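Local coordinates for DNA damage response protein Rtt109, putative (Neosartorya fumigata, PDB 5ZB9), which probably catalyses the transfer of an acetyl group from acetyl-CoA to lysine side chains of histone H3, as a fungal nuclear histone acetyltransferase, at residues V7-D11 with F122-T126; A14-G20 with V466-A471; P42-E48 with T335-S341; P182-S186 with V329-Q333; R414-V418 with Q459-Q464. One frame throughout, in Å; residues are numbered along the deposited sequence.

Contact 1. Residues V7-D11 with F122-T126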
# COMPACT_ATOMS: atom_id res chain seq x y z
N VAL A 7 -15.56 -10.45 -8.64
CA VAL A 7 -15.15 -9.16 -9.18
C VAL A 7 -14.00 -9.32 -10.18
O VAL A 7 -13.12 -10.16 -10.00
CB VAL A 7 -14.75 -8.19 -8.06
CG1 VAL A 7 -14.34 -6.84 -8.63
CG2 VAL A 7 -15.89 -8.02 -7.07
N ASP A 8 -14.04 -8.52 -11.24
CA ASP A 8 -13.05 -8.58 -12.31
C ASP A 8 -12.24 -7.27 -12.34
O ASP A 8 -12.82 -6.18 -12.36
CB ASP A 8 -13.73 -8.82 -13.66
CG ASP A 8 -12.74 -9.00 -14.79
OD1 ASP A 8 -11.75 -9.75 -14.60
OD2 ASP A 8 -12.93 -8.39 -15.87
N LEU A 9 -10.92 -7.39 -12.36
CA LEU A 9 -10.07 -6.20 -12.34
C LEU A 9 -10.23 -5.38 -13.61
O LEU A 9 -10.44 -4.17 -13.55
CB LEU A 9 -8.61 -6.59 -12.13
CG LEU A 9 -7.60 -5.44 -12.27
CD1 LEU A 9 -7.97 -4.25 -11.39
CD2 LEU A 9 -6.20 -5.94 -11.94
N GLY A 10 -10.13 -6.04 -14.76
CA GLY A 10 -10.21 -5.35 -16.04
C GLY A 10 -11.54 -4.64 -16.22
O GLY A 10 -11.61 -3.55 -16.80
N ASP A 11 -12.60 -5.25 -15.71
CA ASP A 11 -13.92 -4.65 -15.80
C ASP A 11 -14.08 -3.46 -14.85
O ASP A 11 -14.68 -2.45 -15.21
CB ASP A 11 -15.00 -5.68 -15.51
CG ASP A 11 -16.36 -5.25 -16.01
OD1 ASP A 11 -16.47 -4.93 -17.22
OD2 ASP A 11 -17.30 -5.22 -15.18
N PHE A 122 -9.92 -2.86 -5.96
CA PHE A 122 -10.07 -4.26 -6.34
C PHE A 122 -9.54 -5.20 -5.27
O PHE A 122 -10.22 -6.15 -4.89
CB PHE A 122 -9.35 -4.51 -7.66
CG PHE A 122 -9.29 -5.95 -8.06
CD1 PHE A 122 -10.41 -6.59 -8.56
CD2 PHE A 122 -8.12 -6.66 -7.94
CE1 PHE A 122 -10.36 -7.92 -8.93
CE2 PHE A 122 -8.06 -7.99 -8.31
CZ PHE A 122 -9.19 -8.61 -8.80
N LEU A 123 -8.34 -4.92 -4.76
CA LEU A 123 -7.72 -5.81 -3.78
C LEU A 123 -8.46 -5.75 -2.44
O LEU A 123 -8.51 -6.75 -1.72
CB LEU A 123 -6.24 -5.46 -3.60
CG LEU A 123 -5.37 -5.60 -4.85
CD1 LEU A 123 -3.97 -5.03 -4.64
CD2 LEU A 123 -5.29 -7.06 -5.32
N VAL A 124 -9.04 -4.60 -2.12
CA VAL A 124 -9.82 -4.47 -0.89
C VAL A 124 -11.10 -5.30 -0.97
O VAL A 124 -11.42 -6.04 -0.03
CB VAL A 124 -10.18 -3.01 -0.59
CG1 VAL A 124 -11.23 -2.94 0.50
CG2 VAL A 124 -8.94 -2.22 -0.20
N GLN A 125 -11.82 -5.19 -2.08
CA GLN A 125 -13.06 -5.95 -2.28
C GLN A 125 -12.83 -7.45 -2.17
O GLN A 125 -13.65 -8.17 -1.62
CB GLN A 125 -13.68 -5.64 -3.65
CG GLN A 125 -14.07 -4.18 -3.84
CD GLN A 125 -14.47 -3.85 -5.27
OE1 GLN A 125 -14.92 -4.73 -6.02
NE2 GLN A 125 -14.31 -2.60 -5.67
N THR A 126 -11.69 -7.92 -2.68
CA THR A 126 -11.46 -9.36 -2.79
C THR A 126 -10.69 -9.96 -1.62
O THR A 126 -10.50 -11.16 -1.57
CB THR A 126 -10.69 -9.70 -4.08
OG1 THR A 126 -9.40 -9.07 -4.06
CG2 THR A 126 -11.44 -9.23 -5.31

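Contact 2. Residues A14-G20 with V466-A471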
# COMPACT_ATOMS: atom_id res chain seq x y z
N ALA A 14 -12.25 -0.64 -16.37
CA ALA A 14 -12.93 -0.12 -17.56
C ALA A 14 -13.99 0.90 -17.19
O ALA A 14 -14.20 1.88 -17.90
CB ALA A 14 -13.55 -1.26 -18.35
N LYS A 15 -14.65 0.66 -16.06
CA LYS A 15 -15.70 1.54 -15.59
C LYS A 15 -15.20 2.92 -15.13
O LYS A 15 -15.96 3.88 -15.15
CB LYS A 15 -16.46 0.89 -14.44
CG LYS A 15 -17.28 -0.33 -14.80
CD LYS A 15 -18.21 -0.65 -13.65
CE LYS A 15 -18.84 -2.02 -13.78
NZ LYS A 15 -17.88 -3.10 -13.41
N VAL A 16 -13.94 3.01 -14.71
CA VAL A 16 -13.43 4.29 -14.21
C VAL A 16 -12.61 5.05 -15.25
O VAL A 16 -12.47 6.27 -15.16
CB VAL A 16 -12.57 4.11 -12.92
CG1 VAL A 16 -13.33 3.30 -11.88
CG2 VAL A 16 -11.22 3.47 -13.22
N LEU A 17 -12.08 4.34 -16.24
CA LEU A 17 -11.27 5.01 -17.26
C LEU A 17 -12.16 5.77 -18.23
O LEU A 17 -13.26 5.33 -18.54
CB LEU A 17 -10.40 4.00 -18.03
CG LEU A 17 -9.24 3.36 -17.24
CD1 LEU A 17 -8.52 2.33 -18.08
CD2 LEU A 17 -8.27 4.43 -16.77
N PRO A 18 -11.69 6.94 -18.69
CA PRO A 18 -12.47 7.71 -19.66
C PRO A 18 -12.78 6.92 -20.93
O PRO A 18 -11.95 6.15 -21.40
CB PRO A 18 -11.57 8.90 -19.97
CG PRO A 18 -10.70 9.04 -18.76
CD PRO A 18 -10.48 7.65 -18.26
N THR A 19 -13.98 7.13 -21.46
CA THR A 19 -14.42 6.52 -22.71
C THR A 19 -13.37 6.64 -23.81
O THR A 19 -12.87 7.72 -24.09
CB THR A 19 -15.72 7.17 -23.20
OG1 THR A 19 -16.81 6.76 -22.36
CG2 THR A 19 -16.02 6.78 -24.64
N GLY A 20 -13.01 5.50 -24.40
CA GLY A 20 -12.07 5.50 -25.50
C GLY A 20 -10.62 5.35 -25.08
O GLY A 20 -9.75 5.18 -25.93
N VAL A 466 -8.27 -3.41 -22.09
CA VAL A 466 -9.34 -2.70 -21.41
C VAL A 466 -9.67 -1.41 -22.14
O VAL A 466 -8.78 -0.63 -22.47
CB VAL A 466 -8.97 -2.36 -19.96
CG1 VAL A 466 -10.09 -1.60 -19.29
CG2 VAL A 466 -8.62 -3.63 -19.19
N GLU A 467 -10.95 -1.18 -22.40
CA GLU A 467 -11.36 0.08 -22.98
C GLU A 467 -12.25 0.82 -22.00
O GLU A 467 -13.23 0.25 -21.50
CB GLU A 467 -12.09 -0.14 -24.31
CG GLU A 467 -12.16 1.11 -25.18
CD GLU A 467 -12.98 0.89 -26.44
OE1 GLU A 467 -13.32 1.90 -27.11
OE2 GLU A 467 -13.29 -0.28 -26.76
N GLY A 468 -11.90 2.07 -21.71
CA GLY A 468 -12.68 2.90 -20.81
C GLY A 468 -14.14 3.04 -21.20
O GLY A 468 -14.49 3.03 -22.38
N ARG A 469 -14.99 3.20 -20.19
CA ARG A 469 -16.44 3.26 -20.35
C ARG A 469 -17.03 4.48 -19.66
O ARG A 469 -18.20 4.82 -19.85
CB ARG A 469 -17.09 2.01 -19.78
CG ARG A 469 -17.60 1.03 -20.78
CD ARG A 469 -18.26 -0.14 -20.06
NE ARG A 469 -17.33 -1.24 -19.84
CZ ARG A 469 -17.50 -2.18 -18.93
NH1 ARG A 469 -18.55 -2.15 -18.13
NH2 ARG A 469 -16.60 -3.16 -18.80
N ASN A 470 -16.23 5.12 -18.81
CA ASN A 470 -16.68 6.24 -18.00
C ASN A 470 -16.89 7.49 -18.85
O ASN A 470 -15.96 7.98 -19.47
CB ASN A 470 -15.68 6.52 -16.88
CG ASN A 470 -16.18 7.54 -15.89
OD1 ASN A 470 -15.80 8.71 -15.94
ND2 ASN A 470 -17.05 7.11 -14.98
N ALA A 471 -18.12 8.00 -18.88
CA ALA A 471 -18.46 9.09 -19.79
C ALA A 471 -18.61 10.42 -19.07
O ALA A 471 -18.80 11.46 -19.70
CB ALA A 471 -19.74 8.75 -20.56

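Contact 3. Residues P42-E48 with T335-S341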
# COMPACT_ATOMS: atom_id res chain seq x y z
N PRO A 42 6.07 -8.77 21.67
CA PRO A 42 6.48 -8.26 22.98
C PRO A 42 7.27 -9.33 23.72
O PRO A 42 7.20 -10.50 23.33
CB PRO A 42 5.14 -7.98 23.69
CG PRO A 42 4.08 -8.16 22.65
CD PRO A 42 4.63 -9.08 21.62
N PRO A 43 8.02 -8.95 24.76
CA PRO A 43 8.78 -9.96 25.52
C PRO A 43 7.87 -11.07 26.06
O PRO A 43 6.81 -10.78 26.62
CB PRO A 43 9.40 -9.16 26.66
CG PRO A 43 8.63 -7.88 26.72
CD PRO A 43 8.18 -7.60 25.33
N GLY A 44 8.28 -12.32 25.87
CA GLY A 44 7.54 -13.45 26.41
C GLY A 44 6.47 -14.03 25.50
O GLY A 44 5.79 -14.99 25.88
N GLU A 45 6.31 -13.47 24.31
CA GLU A 45 5.31 -13.96 23.38
C GLU A 45 5.93 -14.29 22.04
O GLU A 45 7.03 -13.84 21.71
CB GLU A 45 4.19 -12.94 23.21
CG GLU A 45 3.73 -12.32 24.52
CD GLU A 45 2.33 -11.75 24.44
OE1 GLU A 45 1.55 -12.21 23.58
OE2 GLU A 45 2.00 -10.85 25.24
N GLU A 46 5.24 -15.11 21.26
CA GLU A 46 5.67 -15.41 19.90
C GLU A 46 5.03 -14.42 18.94
O GLU A 46 4.00 -13.82 19.25
CB GLU A 46 5.31 -16.85 19.53
CG GLU A 46 6.14 -17.91 20.25
CD GLU A 46 7.63 -17.79 19.95
OE1 GLU A 46 8.00 -17.60 18.77
OE2 GLU A 46 8.44 -17.88 20.91
N PRO A 47 5.66 -14.22 17.77
CA PRO A 47 5.09 -13.36 16.72
C PRO A 47 3.78 -13.91 16.19
O PRO A 47 3.57 -15.12 16.22
CB PRO A 47 6.16 -13.37 15.63
CG PRO A 47 7.40 -13.82 16.30
CD PRO A 47 6.98 -14.74 17.38
N GLU A 48 2.90 -13.04 15.69
CA GLU A 48 1.66 -13.51 15.10
C GLU A 48 1.95 -14.25 13.81
O GLU A 48 2.81 -13.85 13.03
CB GLU A 48 0.70 -12.34 14.84
CG GLU A 48 0.32 -11.60 16.11
CD GLU A 48 -0.95 -10.79 15.97
OE1 GLU A 48 -1.66 -10.96 14.96
OE2 GLU A 48 -1.24 -9.99 16.88
N THR A 335 -7.34 -7.24 18.61
CA THR A 335 -7.10 -8.38 19.49
C THR A 335 -5.87 -9.18 19.04
O THR A 335 -5.51 -9.18 17.87
CB THR A 335 -8.34 -9.31 19.57
OG1 THR A 335 -8.62 -9.88 18.28
CG2 THR A 335 -9.57 -8.54 20.06
N SER A 336 -5.23 -9.84 20.00
CA SER A 336 -3.98 -10.57 19.77
C SER A 336 -4.21 -12.02 19.31
O SER A 336 -5.10 -12.71 19.82
CB SER A 336 -3.13 -10.55 21.05
OG SER A 336 -1.95 -11.31 20.91
N SER A 337 -3.40 -12.48 18.36
CA SER A 337 -3.41 -13.88 17.93
C SER A 337 -2.12 -14.59 18.35
O SER A 337 -1.85 -15.71 17.92
CB SER A 337 -3.61 -13.99 16.41
OG SER A 337 -2.50 -13.49 15.68
N ARG A 338 -1.33 -13.92 19.18
CA ARG A 338 -0.05 -14.46 19.66
C ARG A 338 -0.24 -15.62 20.63
O ARG A 338 -1.25 -15.71 21.34
CB ARG A 338 0.77 -13.36 20.35
CG ARG A 338 1.13 -12.18 19.47
CD ARG A 338 2.04 -11.19 20.20
NE ARG A 338 1.42 -10.62 21.40
CZ ARG A 338 0.63 -9.55 21.41
NH1 ARG A 338 0.34 -8.91 20.28
NH2 ARG A 338 0.13 -9.11 22.56
N VAL A 339 0.75 -16.51 20.66
CA VAL A 339 0.80 -17.59 21.64
C VAL A 339 1.97 -17.35 22.60
O VAL A 339 3.00 -16.79 22.20
CB VAL A 339 0.94 -18.98 20.97
CG1 VAL A 339 0.60 -20.09 21.95
CG2 VAL A 339 0.04 -19.06 19.74
N ALA A 340 1.81 -17.76 23.86
CA ALA A 340 2.84 -17.55 24.87
C ALA A 340 3.95 -18.60 24.79
O ALA A 340 3.69 -19.79 24.62
CB ALA A 340 2.22 -17.54 26.26
N SER A 341 5.20 -18.14 24.91
CA SER A 341 6.36 -19.02 24.83
C SER A 341 6.93 -19.34 26.21
O SER A 341 7.22 -20.50 26.52
CB SER A 341 7.44 -18.38 23.94
OG SER A 341 7.61 -17.01 24.25

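Contact 4. Residues P182-S186 with V329-Q333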
# COMPACT_ATOMS: atom_id res chain seq x y z
N PRO A 182 -18.69 7.24 7.61
CA PRO A 182 -17.90 8.05 8.55
C PRO A 182 -17.85 7.42 9.93
O PRO A 182 -18.72 6.63 10.28
CB PRO A 182 -18.64 9.39 8.58
CG PRO A 182 -19.38 9.44 7.30
CD PRO A 182 -19.78 8.02 7.00
N GLU A 183 -16.83 7.77 10.71
CA GLU A 183 -16.72 7.28 12.08
C GLU A 183 -16.59 8.46 13.04
O GLU A 183 -16.28 9.58 12.64
CB GLU A 183 -15.53 6.33 12.21
CG GLU A 183 -15.57 5.19 11.21
CD GLU A 183 -14.40 4.22 11.35
OE1 GLU A 183 -13.23 4.69 11.36
OE2 GLU A 183 -14.65 3.00 11.46
N THR A 184 -16.80 8.19 14.32
CA THR A 184 -16.92 9.25 15.32
C THR A 184 -15.67 9.44 16.16
O THR A 184 -15.41 10.53 16.66
CB THR A 184 -18.09 8.97 16.25
OG1 THR A 184 -18.13 7.57 16.53
CG2 THR A 184 -19.39 9.39 15.58
N GLY A 185 -14.89 8.37 16.32
CA GLY A 185 -13.68 8.46 17.13
C GLY A 185 -13.47 7.25 18.02
O GLY A 185 -14.36 6.88 18.79
N SER A 186 -12.29 6.65 17.90
CA SER A 186 -11.94 5.44 18.64
C SER A 186 -12.04 5.66 20.15
O SER A 186 -12.93 5.12 20.80
CB SER A 186 -10.53 4.98 18.26
OG SER A 186 -9.56 5.99 18.47
N VAL A 329 -16.71 -1.54 15.01
CA VAL A 329 -16.58 -0.09 15.02
C VAL A 329 -15.14 0.26 15.37
O VAL A 329 -14.38 -0.61 15.79
CB VAL A 329 -17.54 0.57 16.03
CG1 VAL A 329 -18.98 0.36 15.60
CG2 VAL A 329 -17.30 0.02 17.43
N ASN A 330 -14.76 1.53 15.19
CA ASN A 330 -13.38 1.93 15.43
C ASN A 330 -13.02 2.04 16.92
O ASN A 330 -11.88 2.35 17.26
CB ASN A 330 -13.09 3.26 14.73
CG ASN A 330 -13.82 4.44 15.35
OD1 ASN A 330 -14.90 4.28 15.92
ND2 ASN A 330 -13.23 5.62 15.23
N SER A 331 -13.98 1.75 17.80
CA SER A 331 -13.73 1.77 19.25
C SER A 331 -13.33 0.38 19.76
O SER A 331 -12.75 0.25 20.85
CB SER A 331 -14.97 2.27 20.00
OG SER A 331 -15.97 1.26 20.10
N VAL A 332 -13.64 -0.65 18.98
CA VAL A 332 -13.23 -2.01 19.30
C VAL A 332 -11.72 -2.17 19.09
O VAL A 332 -11.24 -2.14 17.96
CB VAL A 332 -13.97 -3.06 18.44
CG1 VAL A 332 -13.50 -4.47 18.78
CG2 VAL A 332 -15.48 -2.94 18.63
N GLN A 333 -10.99 -2.34 20.19
CA GLN A 333 -9.54 -2.48 20.12
C GLN A 333 -9.13 -3.76 19.40
O GLN A 333 -9.84 -4.77 19.47
CB GLN A 333 -8.93 -2.45 21.54
CG GLN A 333 -7.40 -2.53 21.56
CD GLN A 333 -6.79 -1.99 22.84
OE1 GLN A 333 -6.35 -0.84 22.89
NE2 GLN A 333 -6.75 -2.83 23.88

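Contact 5. Residues R414-V418 with Q459-Q464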
# COMPACT_ATOMS: atom_id res chain seq x y z
N ARG A 414 -7.00 -13.12 -7.41
CA ARG A 414 -5.76 -13.61 -7.99
C ARG A 414 -5.55 -12.99 -9.36
O ARG A 414 -6.50 -12.57 -10.03
CB ARG A 414 -5.78 -15.14 -8.06
CG ARG A 414 -5.76 -15.79 -6.69
CD ARG A 414 -5.79 -17.31 -6.76
NE ARG A 414 -7.14 -17.81 -6.93
CZ ARG A 414 -7.52 -18.63 -7.91
NH1 ARG A 414 -6.64 -19.04 -8.82
NH2 ARG A 414 -8.79 -19.04 -7.99
N GLY A 415 -4.30 -12.91 -9.79
CA GLY A 415 -4.01 -12.28 -11.06
C GLY A 415 -4.35 -13.15 -12.26
O GLY A 415 -4.82 -14.27 -12.13
N HIS A 416 -4.10 -12.59 -13.45
CA HIS A 416 -4.13 -13.36 -14.68
C HIS A 416 -3.22 -14.58 -14.58
O HIS A 416 -3.49 -15.61 -15.18
CB HIS A 416 -3.71 -12.47 -15.85
CG HIS A 416 -4.60 -11.29 -16.04
ND1 HIS A 416 -4.19 -10.00 -15.79
CD2 HIS A 416 -5.89 -11.20 -16.46
CE1 HIS A 416 -5.18 -9.16 -16.04
NE2 HIS A 416 -6.22 -9.87 -16.45
N ALA A 417 -2.14 -14.44 -13.82
CA ALA A 417 -1.22 -15.54 -13.57
C ALA A 417 -0.84 -15.62 -12.10
O ALA A 417 -0.38 -14.64 -11.51
CB ALA A 417 0.03 -15.38 -14.43
N VAL A 418 -1.05 -16.79 -11.52
CA VAL A 418 -0.57 -17.06 -10.18
C VAL A 418 0.77 -17.78 -10.28
O VAL A 418 0.83 -18.92 -10.73
CB VAL A 418 -1.56 -17.90 -9.38
CG1 VAL A 418 -1.01 -18.19 -8.00
CG2 VAL A 418 -2.91 -17.18 -9.30
N GLN A 459 1.23 -19.80 -20.18
CA GLN A 459 0.18 -19.34 -21.08
C GLN A 459 0.85 -18.81 -22.35
O GLN A 459 2.06 -18.59 -22.36
CB GLN A 459 -0.69 -18.27 -20.42
CG GLN A 459 -1.42 -18.73 -19.14
CD GLN A 459 -2.02 -17.56 -18.34
OE1 GLN A 459 -2.43 -16.55 -18.91
NE2 GLN A 459 -2.06 -17.71 -17.02
N LEU A 460 0.08 -18.64 -23.42
CA LEU A 460 0.63 -18.11 -24.66
C LEU A 460 0.71 -16.60 -24.61
O LEU A 460 1.56 -15.97 -25.24
CB LEU A 460 -0.21 -18.52 -25.87
CG LEU A 460 -0.13 -19.93 -26.43
CD1 LEU A 460 -0.82 -20.93 -25.51
CD2 LEU A 460 -0.77 -19.95 -27.81
N TRP A 461 -0.21 -16.02 -23.85
CA TRP A 461 -0.36 -14.58 -23.77
C TRP A 461 -1.07 -14.30 -22.46
O TRP A 461 -2.09 -14.92 -22.17
CB TRP A 461 -1.14 -14.05 -24.97
CG TRP A 461 -1.10 -12.57 -25.20
CD1 TRP A 461 -0.19 -11.89 -25.94
CD2 TRP A 461 -2.04 -11.61 -24.73
NE1 TRP A 461 -0.49 -10.55 -25.95
CE2 TRP A 461 -1.63 -10.35 -25.21
CE3 TRP A 461 -3.19 -11.68 -23.93
CZ2 TRP A 461 -2.32 -9.17 -24.92
CZ3 TRP A 461 -3.88 -10.51 -23.65
CH2 TRP A 461 -3.44 -9.28 -24.14
N VAL A 462 -0.51 -13.41 -21.65
CA VAL A 462 -1.07 -13.10 -20.34
C VAL A 462 -1.71 -11.71 -20.34
O VAL A 462 -1.16 -10.76 -20.89
CB VAL A 462 0.01 -13.18 -19.25
CG1 VAL A 462 -0.51 -12.65 -17.91
CG2 VAL A 462 0.50 -14.61 -19.10
N GLY A 463 -2.88 -11.60 -19.72
CA GLY A 463 -3.50 -10.31 -19.50
C GLY A 463 -4.78 -10.10 -20.26
O GLY A 463 -5.43 -11.05 -20.69
N GLN A 464 -5.17 -8.84 -20.40
CA GLN A 464 -6.33 -8.50 -21.20
C GLN A 464 -6.29 -7.04 -21.57
O GLN A 464 -5.57 -6.25 -20.95
CB GLN A 464 -7.64 -8.82 -20.47
CG GLN A 464 -7.85 -8.04 -19.19
CD GLN A 464 -9.07 -8.52 -18.42
OE1 GLN A 464 -8.95 -9.34 -17.51
NE2 GLN A 464 -10.24 -8.01 -18.77

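Contact 1. Residues V7-D11 with F122-T126
Leu9 and Phe122 meet in a CH-pi contact that shows how one aromatic ring can gather several kinds of neighbour. Leu9 CB stands over the centre of the Phe122 ring, 3.8 Å from its centroid and 8° off the normal, and the two side chains cross at about a right angle. The Phe122 ring is brought under Leu9 because its CG lies opposite the backbone N (chi1 172°). Thr126 CG2 covers the other face, toward the rim. At the ring edge, in its plane, sits the Val7 carbonyl, with Val7 O 3.7 Å from Phe122 CE1.

Val7 adds a further apolar contact, its CG1 reaching Phe122 CD1 at 3.9 Å as the side chains slide past in opposite directions, and Leu9 CD1 lies beside Phe122 CB and CG. Val7 CG1 also rests 3.4 Å from Gln125 OE1.

Polar bonds work inside each segment. Thr126 N and OG1 grip Phe122 O from opposite faces of its carbonyl plane. Asp8 holds the N-cap position of helix 9-16, and its OD2 accepts a weak capping bond from Asp11 N. The helix's first turn packs on helix 111-127 while Leu9 and Phe122 both touch His27 of strand 22-35, a helix-on-sheet arrangement.

Contact 2. Residues A14-G20 with V466-A471
Pro18 and Asn470 form a single backbone bridge, in which Asn470 N gives a bond to Leu17 O at 3.0 Å and Asn470 O takes one from Thr19 N at 2.9 Å. Just before it, Arg469 N binds Ala14 O at 2.8 Å, though bent to 131° at the hydrogen, and makes a second, weak bond to Leu17 O. Gly468 CA nestles among carbonyls, making CA-H...O contacts with Ala14 O and Pro18 O.

Among the side chains, Ala14 CB packs on Val466 CG1 at 3.6 Å and also lies near the Arg469 guanidinium, 3.6 Å from its NH2. Arg469 bends at chi3 to run alongside Lys15, both pointing the same way, and both cations lie beside Asp11, with which each pairs. Asn470 holds its CG opposite the backbone N (chi1 -172°), and this carries ND2 to Lys15 O for a weak bond, while OD1 turns to Thr472. Thr19 OG1 adds a weak bond to Asn470 O.

Most of the holding power is therefore main-chain. The tail leaving strand 464-467 thus probably helps to satisfy Ala14 O and Lys15 O at the end of helix 9-16, and Leu17 O just beyond it. The carboxylate of Asp11 probably offsets the like charges of Lys15 and Arg469.

Contact 3. Residues P42-E48 with T335-S341
Arg338 NE donates to Glu45 OE1 at 2.7 Å, a short and nearly straight salt bridge. The carboxylate oxygen lies close to the guanidinium plane, whereas the donor stands above the carboxylate plane, and the two groups are turned 55° apart. A bend at chi3 (-61°) swings the guanidinium between Pro42 CG over one face and Ser336 OG over the other, the latter 3.2 Å above its centre. Ser336 OG also accepts from Arg338 N, an ST turn that helps to set the arginine. Glu48 OE2 completes the salt-bridge network with a long contact to Arg338 NH1, which pairs with Asp246 as well.

Glu48 has a second task: its OE1 receives Ser337 OG at 2.8 Å, again from above the carboxylate plane. Elsewhere along the two loops, Glu46 N bonds to Val339 O at 3.0 Å, and Gly44 O accepts weak bonds from Ser341 N and Ser341 OG.

The two backbone bonds, from Glu46 N and Ser341 N, flank Glu45 and Ala340, the pattern of a non-hydrogen-bonded pair in an antiparallel bridge. With the type II beta turn from Pro42 to Glu45, it is an isolated beta-bridge between two surface loops, the first joining strands 22-35 and 50-61.

Contact 4. Residues P182-S186 with V329-Q333
Asn330 projects from a type I beta turn, Val329 to Val332, into the bend made by Glu183, Gly185 and Ser186, an example of two irregular loops joined through one buried side chain. Segment 182-186 lies between helices 162-177 and 193-198; segment 329-333 follows strand 317-324. The turn itself is closed by Val332 N bonding to Val329 O at 3.3 Å. Within it, Asn330 CG sits between its own backbone N and carbonyl carbon (chi1 69°), a placement that directs the amide toward the other loop, where Asn330 CG comes 3.7 Å from Ser186 N.

The van der Waals part of the contact is made largely by Glu183. The Glu183 and Asn330 side chains run past each other in opposite directions, the carboxylate and amide planes 35° apart, and both oxygens approach the methylene carbon, Glu183 OE2 at 3.6 Å from Asn330 CB. This buried carboxylate has hydrogen-bond partners elsewhere: Thr204 takes OE1, while Ser202 and Asn324 take OE2. They probably fix the rotation of the group against which Asn330 CB rests.

Carbonyl contacts form the third element. Asn330 O faces Ser186, at 3.4 Å from CA in a bent CA-H...O contact and at 3.1 Å from CB. Gly185 allows the chain to swing round here, with phi at 138°. Ser186 O in turn comes within 3.6 Å of Ser331 CB, on the residue after Asn330.

Contact 5. Residues R414-V418 with Q459-Q464
His416 and Gln464 are brought together by opposite first torsions: His416 CG lies opposite its carbonyl carbon (chi1 -60°), whereas Gln464 CG is wedged between its backbone N and carbonyl carbon (chi1 63°) and the chain then runs out extended. The two side chains cross at about a right angle, and His416 NE2 donates to Gln464 OE1 at 3.0 Å. The acceptor lies in the ring plane at the imidazole edge, and the donor in the carbonyl plane on a lone pair, even though ring and amide planes are 59° apart. One face of the same ring is covered by Gly463 CA, 3.8 Å from the centroid, in a CH-pi contact.

Both segments border strand 22-35 of the mixed sheet of the acetyltransferase fold. Ala417 and Gln464 make backbone hydrogen bonds to its Ser29 and Ile25 respectively, and His416 ND1 accepts from His27 N, consistent with a proton on NE2.

At the other end of the contact, Gln459 NE2 gives a straight bond to His416 O at 3.1 Å, the oxygen lying in the amide plane. Val462 CG1 fills in beside His416 CB at 3.8 Å, with helix 439-457 touching Val462 through Val453 and Ala457.

Contacts 1, 2 and 5 cluster at one side of the chain. Contacts 1 and 2 share helix 9-16 and have centres 16 Å apart, meeting where Asp11 pairs with Arg469, modelled improbably close, and where Gly10 packs on Val466. Contact 5, its centre 15 Å from that of contact 1, touches it where Gly10 and Asp8 pack on Gln464. Contacts 3 and 4 use neighbouring parts of one loop, with centres 25 Å apart; contact 3 lies across the chain centre from contact 2, 47 Å between centres. Contact 2 lies near the CoA site, empty of CoA in this model: the side chains of Val16 and Leu17 are about 8 Å from those of Arg113 and Leu112 respectively.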